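Local coordinates for hemerythrin HHE cation binding domain protein (Mycobacterium kansasii, PDB 6TYJ), which binds metal ions, zinc in this crystal, at a histidine- and carboxylate-rich centre within a hemerythrin-type helical bundle, at residues V15-H20 with E117-M122; L48-I53 with Q149-A154; F55-D60 with A145-Y150; S67-L72 with P126-I131. All blocks are in the same frame, centred on the assembly; numbering follows the deposited sequence. Where two conformers were deposited one is given.

Contact 1: V15-H20 with E117-M122; sequences VLKEHH and EEERDM. With ZN (zinc ion), chain B.
The metal centre of the hemerythrin fold brings H20 and E118 together from two helices onto one zinc ion. H20 coordinates it through NE2 at 2.1 Å and E118 through OE2 at 2.2 Å, while H54, E58 and H114 complete the five residues of the site. E118 reaches inward with CG anti to the backbone N (chi1 -170°) and the chain beyond it extended, so only its terminal carboxylate comes up to the metal, well turned from the plane of the imidazole. Its second oxygen, OE1, lies 3.7 Å from L16 CD1, an apolar neighbour crossing the glutamate chain at about a right angle. The other nitrogen of the imidazole is held by the second shell: H20 ND1 donates to E119 OE2 at 2.8 Å in a nearly straight bond (165°). The acceptor lies close to the ring plane but is met on the anti side of the carboxylate and somewhat out of its plane. With one nitrogen on zinc and the other on E119, the ring cannot readily rotate. L16 O lies over the rim of one face. E119 OE2 is gripped twice, since a water donates to it at 2.7 Å and also to K17 O at 3.0 Å, tying the carboxylate to the first turns of the partner helix. The two helical segments run nearly antiparallel (154°), 11.5 Å apart at closest approach. Around them, L16 rests on E58 and Y62 of helix 38-65, V15 meets M143 and M147 of helix 133-161, and M122 leans on L72 and I73 of helix 70-91.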
# COMPACT_ATOMS: atom_id res chain seq x y z
N VAL A 15 -2.39 -12.19 -4.67
CA VAL A 15 -2.66 -10.81 -5.06
C VAL A 15 -1.89 -9.84 -4.17
O VAL A 15 -1.25 -8.91 -4.66
CB VAL A 15 -4.17 -10.51 -5.02
CG1 VAL A 15 -4.41 -9.00 -5.15
CG2 VAL A 15 -4.86 -11.23 -6.13
N LEU A 16 -1.96 -10.04 -2.85
CA LEU A 16 -1.31 -9.10 -1.95
C LEU A 16 0.20 -9.24 -2.02
O LEU A 16 0.91 -8.23 -2.01
CB LEU A 16 -1.78 -9.29 -0.51
CG LEU A 16 -3.24 -8.89 -0.29
CD1 LEU A 16 -3.59 -9.25 1.11
CD2 LEU A 16 -3.39 -7.40 -0.54
N LYS A 17 0.72 -10.47 -2.08
CA LYS A 17 2.16 -10.62 -2.14
C LYS A 17 2.70 -10.04 -3.44
O LYS A 17 3.75 -9.37 -3.45
CB LYS A 17 2.55 -12.09 -1.98
CG LYS A 17 2.31 -12.58 -0.55
CD LYS A 17 2.50 -14.09 -0.39
CE LYS A 17 3.94 -14.44 -0.22
NZ LYS A 17 4.13 -15.92 -0.31
N GLU A 18 2.01 -10.29 -4.56
CA GLU A 18 2.50 -9.72 -5.81
C GLU A 18 2.45 -8.20 -5.78
O GLU A 18 3.32 -7.53 -6.33
CB GLU A 18 1.68 -10.26 -6.99
CG GLU A 18 1.98 -11.72 -7.29
CD GLU A 18 1.08 -12.30 -8.36
OE1 GLU A 18 0.61 -11.53 -9.23
OE2 GLU A 18 0.83 -13.53 -8.33
N HIS A 19 1.44 -7.63 -5.11
CA HIS A 19 1.38 -6.18 -5.07
C HIS A 19 2.42 -5.59 -4.12
O HIS A 19 2.94 -4.50 -4.38
CB HIS A 19 -0.03 -5.72 -4.69
CG HIS A 19 -0.30 -4.32 -5.15
ND1 HIS A 19 -0.98 -3.39 -4.38
CD2 HIS A 19 0.02 -3.68 -6.30
CE1 HIS A 19 -1.06 -2.25 -5.04
NE2 HIS A 19 -0.46 -2.40 -6.21
N HIS A 20 2.76 -6.31 -3.04
CA HIS A 20 3.87 -5.88 -2.18
C HIS A 20 5.17 -5.80 -2.98
O HIS A 20 5.97 -4.88 -2.77
CB HIS A 20 4.06 -6.81 -0.98
CG HIS A 20 3.02 -6.67 0.10
ND1 HIS A 20 2.78 -7.68 1.02
CD2 HIS A 20 2.19 -5.66 0.42
CE1 HIS A 20 1.80 -7.30 1.83
NE2 HIS A 20 1.45 -6.07 1.52
N GLU A 117 5.41 -7.15 8.25
CA GLU A 117 4.57 -7.53 9.38
C GLU A 117 3.32 -8.27 8.90
O GLU A 117 2.89 -9.25 9.51
CB GLU A 117 4.17 -6.30 10.21
CG GLU A 117 3.40 -6.62 11.53
CD GLU A 117 1.86 -6.65 11.38
OE1 GLU A 117 1.30 -5.87 10.57
OE2 GLU A 117 1.21 -7.44 12.09
N GLU A 118 2.75 -7.81 7.79
CA GLU A 118 1.58 -8.48 7.24
C GLU A 118 1.92 -9.89 6.76
O GLU A 118 1.16 -10.83 6.98
CB GLU A 118 1.03 -7.64 6.09
CG GLU A 118 -0.33 -8.11 5.60
CD GLU A 118 -0.81 -7.31 4.42
OE1 GLU A 118 -1.97 -7.56 3.99
OE2 GLU A 118 -0.03 -6.44 3.96
N GLU A 119 3.06 -10.05 6.08
CA GLU A 119 3.40 -11.38 5.58
C GLU A 119 3.85 -12.32 6.69
O GLU A 119 3.86 -13.54 6.48
CB GLU A 119 4.46 -11.25 4.48
CG GLU A 119 3.89 -10.60 3.23
CD GLU A 119 4.89 -10.40 2.13
OE1 GLU A 119 6.06 -10.81 2.32
OE2 GLU A 119 4.52 -9.85 1.07
N ARG A 120 4.16 -11.80 7.88
CA ARG A 120 4.41 -12.64 9.05
C ARG A 120 3.11 -13.11 9.71
O ARG A 120 2.99 -14.29 10.07
CB ARG A 120 5.25 -11.87 10.07
CG ARG A 120 5.42 -12.62 11.39
CD ARG A 120 6.30 -11.89 12.41
NE ARG A 120 5.56 -10.91 13.22
CZ ARG A 120 5.82 -9.61 13.23
NH1 ARG A 120 6.80 -9.11 12.48
NH2 ARG A 120 5.10 -8.79 14.00
N ASP A 121 2.17 -12.20 9.89
CA ASP A 121 1.02 -12.37 10.78
C ASP A 121 -0.28 -12.66 10.07
O ASP A 121 -1.16 -13.30 10.65
CB ASP A 121 0.80 -11.10 11.61
CG ASP A 121 1.87 -10.86 12.66
OD1 ASP A 121 2.69 -11.77 12.90
OD2 ASP A 121 1.88 -9.75 13.24
N MET A 122 -0.45 -12.17 8.83
CA MET A 122 -1.78 -12.08 8.23
C MET A 122 -1.89 -12.71 6.85
O MET A 122 -3.01 -12.79 6.33
CB MET A 122 -2.24 -10.61 8.15
CG MET A 122 -2.55 -9.98 9.51
SD MET A 122 -4.07 -10.64 10.23
CE MET A 122 -5.24 -9.56 9.43
ZN ZN B . -0.16 -4.98 2.30
O HOH W 1 5.81 -9.92 -1.28

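Contact 2: L48-I53 with Q149-A154; sequences LIELDI and QYRGSA
A bend at chi2 of E50 (-50°) and another at chi3 of R151 (-68°) bring carboxylate and guanidinium side by side between helices 38-65 and 133-161. R151 sends its CG away from the backbone N before that bend, directing the chain across the 48-53 helix toward E50. The result is a side-on salt bridge: R151 NH2 donates to E50 OE1 at 2.8 Å and R151 NE to E50 OE2 at 2.9 Å. Both bonds are nearly straight, use the syn lone pairs and lie in the guanidinium plane, and the two flat groups are almost coplanar, so this double grip fixes the rotation of both ends. I53 CD1 lies over one guanidinium face, 3.6 Å from R151 NH2, while I49 CG2, in the conformer given, meets the aliphatic R151 CG at 3.9 Å. Beside the ion pair the backbones come close. I53 CG2 packs against Y150 CB at 3.6 Å and reaches the Y150 carbonyl carbon, and A154, with only a methyl to place, fits beside I53 CG2 and that same I49 branch. D52 OD2 also touches the methyl, at 3.4 Å from A154 CB, while the other oxygen of D52 is paired with R56. E50 OE1 accepts a further hydrogen bond from H19, itself joined to the zinc ligand H54, so the salt bridge belongs to the polar network behind the metal centre. Crossing at 131°, the segments show oblique helix packing with small and branched side chains at the close approach and a bidentate Arg-Glu pair beside it, joining helices 38-65 and 133-161 of the hemerythrin-type bundle.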
# COMPACT_ATOMS: atom_id res chain seq x y z
N LEU A 48 2.31 6.52 -4.90
CA LEU A 48 1.12 6.98 -4.18
C LEU A 48 -0.12 6.30 -4.74
O LEU A 48 -1.04 5.96 -3.98
CB LEU A 48 0.98 8.50 -4.27
CG LEU A 48 2.02 9.37 -3.53
CD1 LEU A 48 1.80 10.85 -3.81
CD2 LEU A 48 2.03 9.06 -2.01
N ILE A 49 -0.21 6.16 -6.07
CA ILE A 49 -1.36 5.48 -6.67
C ILE A 49 -1.46 4.04 -6.17
O ILE A 49 -2.52 3.58 -5.71
CB ILE A 49 -1.26 5.53 -8.21
CG1 ILE A 49 -1.44 6.98 -8.70
CG2 ILE A 49 -2.24 4.55 -8.87
CD1 ILE A 49 -1.08 7.18 -10.14
N GLU A 50 -0.34 3.30 -6.25
CA GLU A 50 -0.36 1.90 -5.84
C GLU A 50 -0.63 1.77 -4.35
O GLU A 50 -1.33 0.86 -3.93
CB GLU A 50 0.96 1.21 -6.23
CG GLU A 50 1.18 1.17 -7.75
CD GLU A 50 -0.01 0.63 -8.52
OE1 GLU A 50 -0.49 -0.48 -8.20
OE2 GLU A 50 -0.45 1.32 -9.47
N LEU A 51 -0.09 2.69 -3.55
CA LEU A 51 -0.33 2.64 -2.11
C LEU A 51 -1.80 2.88 -1.79
O LEU A 51 -2.38 2.15 -0.98
CB LEU A 51 0.55 3.67 -1.39
CG LEU A 51 0.39 3.83 0.13
CD1 LEU A 51 0.41 2.48 0.83
CD2 LEU A 51 1.46 4.76 0.72
N ASP A 52 -2.39 3.91 -2.39
CA ASP A 52 -3.83 4.19 -2.24
C ASP A 52 -4.65 2.93 -2.48
O ASP A 52 -5.47 2.54 -1.63
CB ASP A 52 -4.22 5.29 -3.23
CG ASP A 52 -5.69 5.65 -3.18
OD1 ASP A 52 -6.33 5.45 -2.14
OD2 ASP A 52 -6.20 6.15 -4.20
N ILE A 53 -4.44 2.27 -3.61
CA ILE A 53 -5.32 1.15 -3.92
C ILE A 53 -5.00 -0.07 -3.07
O ILE A 53 -5.89 -0.89 -2.79
CB ILE A 53 -5.30 0.84 -5.42
CG1 ILE A 53 -4.00 0.21 -5.85
CG2 ILE A 53 -5.53 2.11 -6.24
CD1 ILE A 53 -3.90 0.18 -7.41
N GLN A 149 -10.40 -1.17 -10.64
CA GLN A 149 -11.35 -0.09 -10.41
C GLN A 149 -10.75 1.01 -9.54
O GLN A 149 -10.87 2.20 -9.85
CB GLN A 149 -12.61 -0.66 -9.76
CG GLN A 149 -13.59 0.38 -9.29
CD GLN A 149 -14.53 -0.22 -8.27
OE1 GLN A 149 -15.07 -1.31 -8.48
NE2 GLN A 149 -14.69 0.45 -7.14
N TYR A 150 -10.07 0.63 -8.45
CA TYR A 150 -9.50 1.64 -7.58
C TYR A 150 -8.35 2.38 -8.26
O TYR A 150 -8.14 3.57 -8.02
CB TYR A 150 -8.99 1.00 -6.28
CG TYR A 150 -10.05 0.54 -5.31
CD1 TYR A 150 -11.36 0.94 -5.44
CD2 TYR A 150 -9.69 -0.26 -4.23
CE1 TYR A 150 -12.32 0.51 -4.53
CE2 TYR A 150 -10.62 -0.68 -3.31
CZ TYR A 150 -11.94 -0.30 -3.48
OH TYR A 150 -12.90 -0.73 -2.57
N ARG A 151 -7.59 1.70 -9.11
CA ARG A 151 -6.54 2.43 -9.82
C ARG A 151 -7.14 3.46 -10.76
O ARG A 151 -6.62 4.57 -10.88
CB ARG A 151 -5.62 1.47 -10.57
CG ARG A 151 -4.38 2.20 -11.09
CD ARG A 151 -3.38 1.28 -11.80
NE ARG A 151 -2.70 0.32 -10.93
CZ ARG A 151 -2.97 -0.98 -10.86
NH1 ARG A 151 -3.94 -1.52 -11.60
NH2 ARG A 151 -2.26 -1.74 -10.04
N GLY A 152 -8.26 3.12 -11.41
CA GLY A 152 -8.94 4.10 -12.25
C GLY A 152 -9.37 5.33 -11.47
O GLY A 152 -9.16 6.46 -11.92
N SER A 153 -9.99 5.13 -10.30
CA SER A 153 -10.43 6.30 -9.54
C SER A 153 -9.25 7.05 -8.93
O SER A 153 -9.30 8.28 -8.85
CB SER A 153 -11.46 5.89 -8.48
OG SER A 153 -10.97 4.89 -7.61
N ALA A 154 -8.18 6.35 -8.53
CA ALA A 154 -6.99 7.02 -8.03
C ALA A 154 -6.40 7.92 -9.10
O ALA A 154 -6.06 9.08 -8.84
CB ALA A 154 -6.01 5.96 -7.54

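Contact 3: F55-D60 with A145-Y150; sequences FRIEDD and ARMEQY. With ZN (zinc ion), chain B; ZN (zinc ion), chain D.
Y150 and I57 lose the most surface here, and the phenol ring of Y150 is sandwiched on both faces. R56 CD sits over one face in a CH-pi contact, 4.2 Å from the ring centroid and 13° off its normal, and R56 CB comes to 3.4 Å from Y150 CE2; the opposite face is covered by R146 CG, one turn back on the tyrosine's own helix. The guanidinium of R56 continues past the ring to D52. At its far end the phenol passes between two charged groups: R146 NH1 donates to Y150 OH at 3.0 Å, within the guanidinium plane, and Y150 OH donates to D60 OD2 at 2.5 Å, a weak bond with the carboxylate almost perpendicular to the ring. A water makes a separate bridge, donating to D60 O and accepting from R146 NH1. The positive R146 would probably make the hydroxyl a better donor. I57 packs beside the ring. In the conformers given for I57 and M147, chi1 of I57 (69°) turns CG2 anti to the carbonyl carbon, where it meets Y150 CD2 obliquely at 3.7 Å, while CG1, between backbone N and carbonyl carbon, carries CD1 to M147 CE, also at 3.7 Å. The segment axes cross at 132°. Away from helix 133-161, E58 binds two zinc ions, one through each carboxylate oxygen, and D59 holds a third with H80 and two waters. Segment 55-60 of helix 38-65, which widens into a pi-type turn at 58-60, thus supplies ligands to the hemerythrin-type metal centre, with helix 133-161 packed against the side that carries R56, I57 and D60.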
# COMPACT_ATOMS: atom_id res chain seq x y z
N PHE A 55 -3.99 -0.14 0.23
CA PHE A 55 -4.65 -0.04 1.53
C PHE A 55 -6.15 -0.21 1.38
O PHE A 55 -6.79 -0.77 2.28
CB PHE A 55 -4.31 1.27 2.23
CG PHE A 55 -2.95 1.28 2.87
CD1 PHE A 55 -2.08 0.22 2.67
CD2 PHE A 55 -2.57 2.32 3.69
CE1 PHE A 55 -0.81 0.21 3.27
CE2 PHE A 55 -1.32 2.32 4.28
CZ PHE A 55 -0.44 1.26 4.07
N ARG A 56 -6.73 0.26 0.27
CA ARG A 56 -8.18 0.11 0.09
C ARG A 56 -8.57 -1.34 -0.11
O ARG A 56 -9.58 -1.79 0.46
CB ARG A 56 -8.65 0.96 -1.09
CG ARG A 56 -8.71 2.44 -0.80
CD ARG A 56 -9.37 3.18 -1.94
NE ARG A 56 -9.12 4.61 -1.82
CZ ARG A 56 -9.98 5.46 -1.27
NH1 ARG A 56 -11.13 5.03 -0.80
NH2 ARG A 56 -9.68 6.75 -1.21
N ILE A 57 -7.84 -2.08 -0.96
CA ILE A 57 -8.25 -3.48 -1.09
C ILE A 57 -8.03 -4.23 0.20
O ILE A 57 -8.85 -5.12 0.53
CB ILE A 57 -7.60 -4.20 -2.29
CG1 ILE A 57 -6.11 -4.43 -2.11
CG2 ILE A 57 -7.90 -3.47 -3.60
CD1 ILE A 57 -5.55 -5.32 -3.21
N GLU A 58 -7.01 -3.88 1.00
CA GLU A 58 -6.83 -4.52 2.30
C GLU A 58 -8.01 -4.16 3.21
O GLU A 58 -8.64 -5.05 3.80
CB GLU A 58 -5.45 -4.15 2.88
CG GLU A 58 -4.33 -4.94 2.23
CD GLU A 58 -2.98 -4.54 2.73
OE1 GLU A 58 -2.86 -3.48 3.34
OE2 GLU A 58 -2.05 -5.32 2.47
N ASP A 59 -8.36 -2.87 3.30
CA ASP A 59 -9.40 -2.46 4.24
C ASP A 59 -10.79 -2.88 3.79
O ASP A 59 -11.65 -3.14 4.63
CB ASP A 59 -9.38 -0.94 4.42
CG ASP A 59 -8.22 -0.45 5.26
OD1 ASP A 59 -7.67 -1.26 6.05
OD2 ASP A 59 -7.89 0.74 5.13
N ASP A 60 -11.03 -2.95 2.47
CA ASP A 60 -12.39 -3.15 1.96
C ASP A 60 -12.72 -4.60 1.68
O ASP A 60 -13.91 -4.97 1.70
CB ASP A 60 -12.57 -2.35 0.67
CG ASP A 60 -12.42 -0.85 0.86
OD1 ASP A 60 -12.38 -0.36 2.02
OD2 ASP A 60 -12.38 -0.14 -0.16
N ALA A 145 -10.01 -7.46 -9.42
CA ALA A 145 -10.89 -6.54 -10.14
C ALA A 145 -11.01 -5.21 -9.41
O ALA A 145 -11.03 -4.15 -10.05
CB ALA A 145 -12.27 -7.18 -10.35
N ARG A 146 -11.18 -5.24 -8.09
CA ARG A 146 -11.31 -3.99 -7.36
C ARG A 146 -10.04 -3.16 -7.48
O ARG A 146 -10.11 -1.93 -7.50
CB ARG A 146 -11.66 -4.29 -5.91
CG ARG A 146 -12.20 -3.10 -5.13
CD ARG A 146 -13.64 -2.68 -5.54
NE ARG A 146 -14.65 -3.68 -5.16
CZ ARG A 146 -15.22 -3.77 -3.96
NH1 ARG A 146 -14.90 -2.91 -2.99
NH2 ARG A 146 -16.11 -4.72 -3.72
N MET A 147 -8.87 -3.81 -7.58
CA MET A 147 -7.63 -3.05 -7.76
C MET A 147 -7.66 -2.24 -9.05
O MET A 147 -7.26 -1.06 -9.05
CB MET A 147 -6.42 -3.99 -7.75
CG MET A 147 -5.10 -3.30 -7.43
SD MET A 147 -3.69 -4.42 -7.53
CE MET A 147 -4.30 -5.84 -6.63
N GLU A 148 -8.14 -2.83 -10.15
CA GLU A 148 -8.26 -2.09 -11.40
C GLU A 148 -9.24 -0.92 -11.25
O GLU A 148 -8.97 0.21 -11.69
CB GLU A 148 -8.72 -3.03 -12.51
CG GLU A 148 -9.12 -2.30 -13.79
CD GLU A 148 -8.02 -2.29 -14.84
OE1 GLU A 148 -7.12 -3.16 -14.78
OE2 GLU A 148 -8.07 -1.41 -15.72
N GLN A 149 -10.40 -1.17 -10.64
CA GLN A 149 -11.35 -0.09 -10.41
C GLN A 149 -10.75 1.01 -9.54
O GLN A 149 -10.87 2.20 -9.85
CB GLN A 149 -12.61 -0.66 -9.76
CG GLN A 149 -13.59 0.38 -9.29
CD GLN A 149 -14.53 -0.22 -8.27
OE1 GLN A 149 -15.07 -1.31 -8.48
NE2 GLN A 149 -14.69 0.45 -7.14
N TYR A 150 -10.07 0.63 -8.45
CA TYR A 150 -9.50 1.64 -7.58
C TYR A 150 -8.35 2.38 -8.26
O TYR A 150 -8.14 3.57 -8.02
CB TYR A 150 -8.99 1.00 -6.28
CG TYR A 150 -10.05 0.54 -5.31
CD1 TYR A 150 -11.36 0.94 -5.44
CD2 TYR A 150 -9.69 -0.26 -4.23
CE1 TYR A 150 -12.32 0.51 -4.53
CE2 TYR A 150 -10.62 -0.68 -3.31
CZ TYR A 150 -11.94 -0.30 -3.48
OH TYR A 150 -12.90 -0.73 -2.57
ZN ZN B . -0.16 -4.98 2.30
ZN ZN D . -6.42 1.13 6.37
O HOH W 2 -6.97 1.26 8.19
O HOH W 3 -15.88 -4.12 -0.33
O HOH W 4 -5.94 2.97 5.75

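Contact 4: S67-L72 with P126-I131; sequences SAATKL and PPEVKI
The puckered ring of P126 (C-gamma exo) turns its CB-CG side to two residues at once: A69 CB lies 3.7 Å from P126 CG and L72 CD1 lies 3.8 Å from the same atom. The flat group, the carboxylate of E128, follows a chain bent at chi2 (78°), which curls it back until OE1 stands 4.1 Å from A69 CB. The L72 side chain and the P126 ring lie alongside each other, pointing opposite ways, and V129 CG2 also approaches A69 CB, at 4.3 Å. A68 lies alongside: its CB touches the carbonyl oxygen E128 O at 3.8 Å and also faces V129 CG2. The interface is van der Waals contact, mostly apolar, with two alanine methyls at its middle and the backbones close enough for A68 and A69 to sit opposite V129 and E128. Each partner is shaped by its own turn. P126 to V129 form a type I beta turn, closed by V129 N to P126 O at 3.0 Å; A69 is the centre of an inverse gamma turn and occupies the N-cap position of helix 70-91. L66 touches P126 and V129, while M122 meets L72. At one end of the helical bundle, away from the metals, the connection from helix 38-65 and the first turn of helix 70-91 thus pack against the loop leading from helix 100-121 to helix 133-161.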
# COMPACT_ATOMS: atom_id res chain seq x y z
N SER A 67 -11.76 -10.99 9.64
CA SER A 67 -12.17 -10.25 10.83
C SER A 67 -12.16 -11.10 12.10
O SER A 67 -12.11 -10.54 13.20
CB SER A 67 -13.57 -9.65 10.62
OG SER A 67 -14.51 -10.68 10.38
N ALA A 68 -12.15 -12.44 12.00
CA ALA A 68 -12.15 -13.24 13.21
C ALA A 68 -10.87 -13.08 14.02
O ALA A 68 -10.86 -13.40 15.21
CB ALA A 68 -12.38 -14.73 12.88
N ALA A 69 -9.80 -12.58 13.41
CA ALA A 69 -8.54 -12.37 14.10
C ALA A 69 -8.50 -10.94 14.67
O ALA A 69 -7.76 -10.07 14.20
CB ALA A 69 -7.38 -12.62 13.15
N THR A 70 -9.30 -10.71 15.72
CA THR A 70 -9.63 -9.33 16.08
C THR A 70 -8.39 -8.54 16.49
O THR A 70 -8.25 -7.37 16.11
CB THR A 70 -10.69 -9.24 17.18
OG1 THR A 70 -10.20 -9.78 18.40
CG2 THR A 70 -11.95 -9.98 16.76
N LYS A 71 -7.48 -9.14 17.28
CA LYS A 71 -6.30 -8.39 17.71
C LYS A 71 -5.40 -8.07 16.53
O LYS A 71 -4.87 -6.95 16.42
CB LYS A 71 -5.51 -9.16 18.78
CG LYS A 71 -4.42 -8.33 19.46
CD LYS A 71 -3.75 -9.09 20.58
CE LYS A 71 -2.53 -9.83 20.07
NZ LYS A 71 -1.59 -10.18 21.19
N LEU A 72 -5.18 -9.04 15.65
CA LEU A 72 -4.28 -8.79 14.53
C LEU A 72 -4.91 -7.84 13.52
O LEU A 72 -4.18 -7.13 12.79
CB LEU A 72 -3.87 -10.10 13.87
CG LEU A 72 -2.83 -10.91 14.64
CD1 LEU A 72 -2.72 -12.31 14.06
CD2 LEU A 72 -1.46 -10.20 14.65
N PRO A 126 -4.63 -15.88 9.74
CA PRO A 126 -4.33 -16.44 11.06
C PRO A 126 -5.23 -17.62 11.39
O PRO A 126 -6.30 -17.82 10.79
CB PRO A 126 -4.59 -15.26 12.02
CG PRO A 126 -4.52 -14.06 11.20
CD PRO A 126 -4.98 -14.44 9.82
N PRO A 127 -4.84 -18.43 12.38
CA PRO A 127 -5.55 -19.69 12.63
C PRO A 127 -7.03 -19.54 12.97
O PRO A 127 -7.81 -20.46 12.69
CB PRO A 127 -4.75 -20.30 13.80
CG PRO A 127 -3.36 -19.76 13.61
CD PRO A 127 -3.53 -18.37 13.06
N GLU A 128 -7.44 -18.41 13.55
CA GLU A 128 -8.85 -18.18 13.90
C GLU A 128 -9.74 -18.04 12.68
O GLU A 128 -10.97 -18.21 12.80
CB GLU A 128 -8.99 -16.90 14.73
CG GLU A 128 -8.24 -16.88 16.04
CD GLU A 128 -6.74 -16.61 15.86
OE1 GLU A 128 -6.31 -16.23 14.75
OE2 GLU A 128 -6.00 -16.81 16.85
N VAL A 129 -9.17 -17.74 11.52
CA VAL A 129 -9.95 -17.48 10.32
C VAL A 129 -10.22 -18.79 9.58
O VAL A 129 -9.28 -19.52 9.23
CB VAL A 129 -9.23 -16.49 9.40
CG1 VAL A 129 -10.01 -16.33 8.11
CG2 VAL A 129 -9.07 -15.18 10.14
N LYS A 130 -11.49 -19.07 9.33
CA LYS A 130 -11.92 -20.23 8.56
C LYS A 130 -12.23 -19.73 7.16
O LYS A 130 -13.23 -19.04 6.94
CB LYS A 130 -13.13 -20.90 9.22
N ILE A 131 -11.35 -20.02 6.20
CA ILE A 131 -11.53 -19.61 4.81
C ILE A 131 -11.05 -20.75 3.91
O ILE A 131 -9.94 -21.27 4.08
CB ILE A 131 -10.83 -18.26 4.52
CG1 ILE A 131 -11.14 -17.77 3.09
CG2 ILE A 131 -9.31 -18.27 4.85
CD1 ILE A 131 -10.88 -16.27 2.90

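Contacts 2 and 3 are neighbours, their centres 8 Å apart; both join helix 38-65 to helix 133-161 and share Q149 and Y150. Contact 1, about 14 Å from contact 3 and 18 Å from contact 2 between centres, links helices 12-32 and 100-121 and shares a zinc ion with contact 3. Contact 4 lies at the bundle end, its centre about 15 Å from that of contact 1 and 27 Å from that of contact 2. Along the chain, the first segments come in the order 15-20, 48-53, 55-60 and 67-72, followed by 117-122, 126-131 and the overlapping 145-154. Ligands distant in sequence thus converge on one metal centre, with helix 133-161 packed outside it.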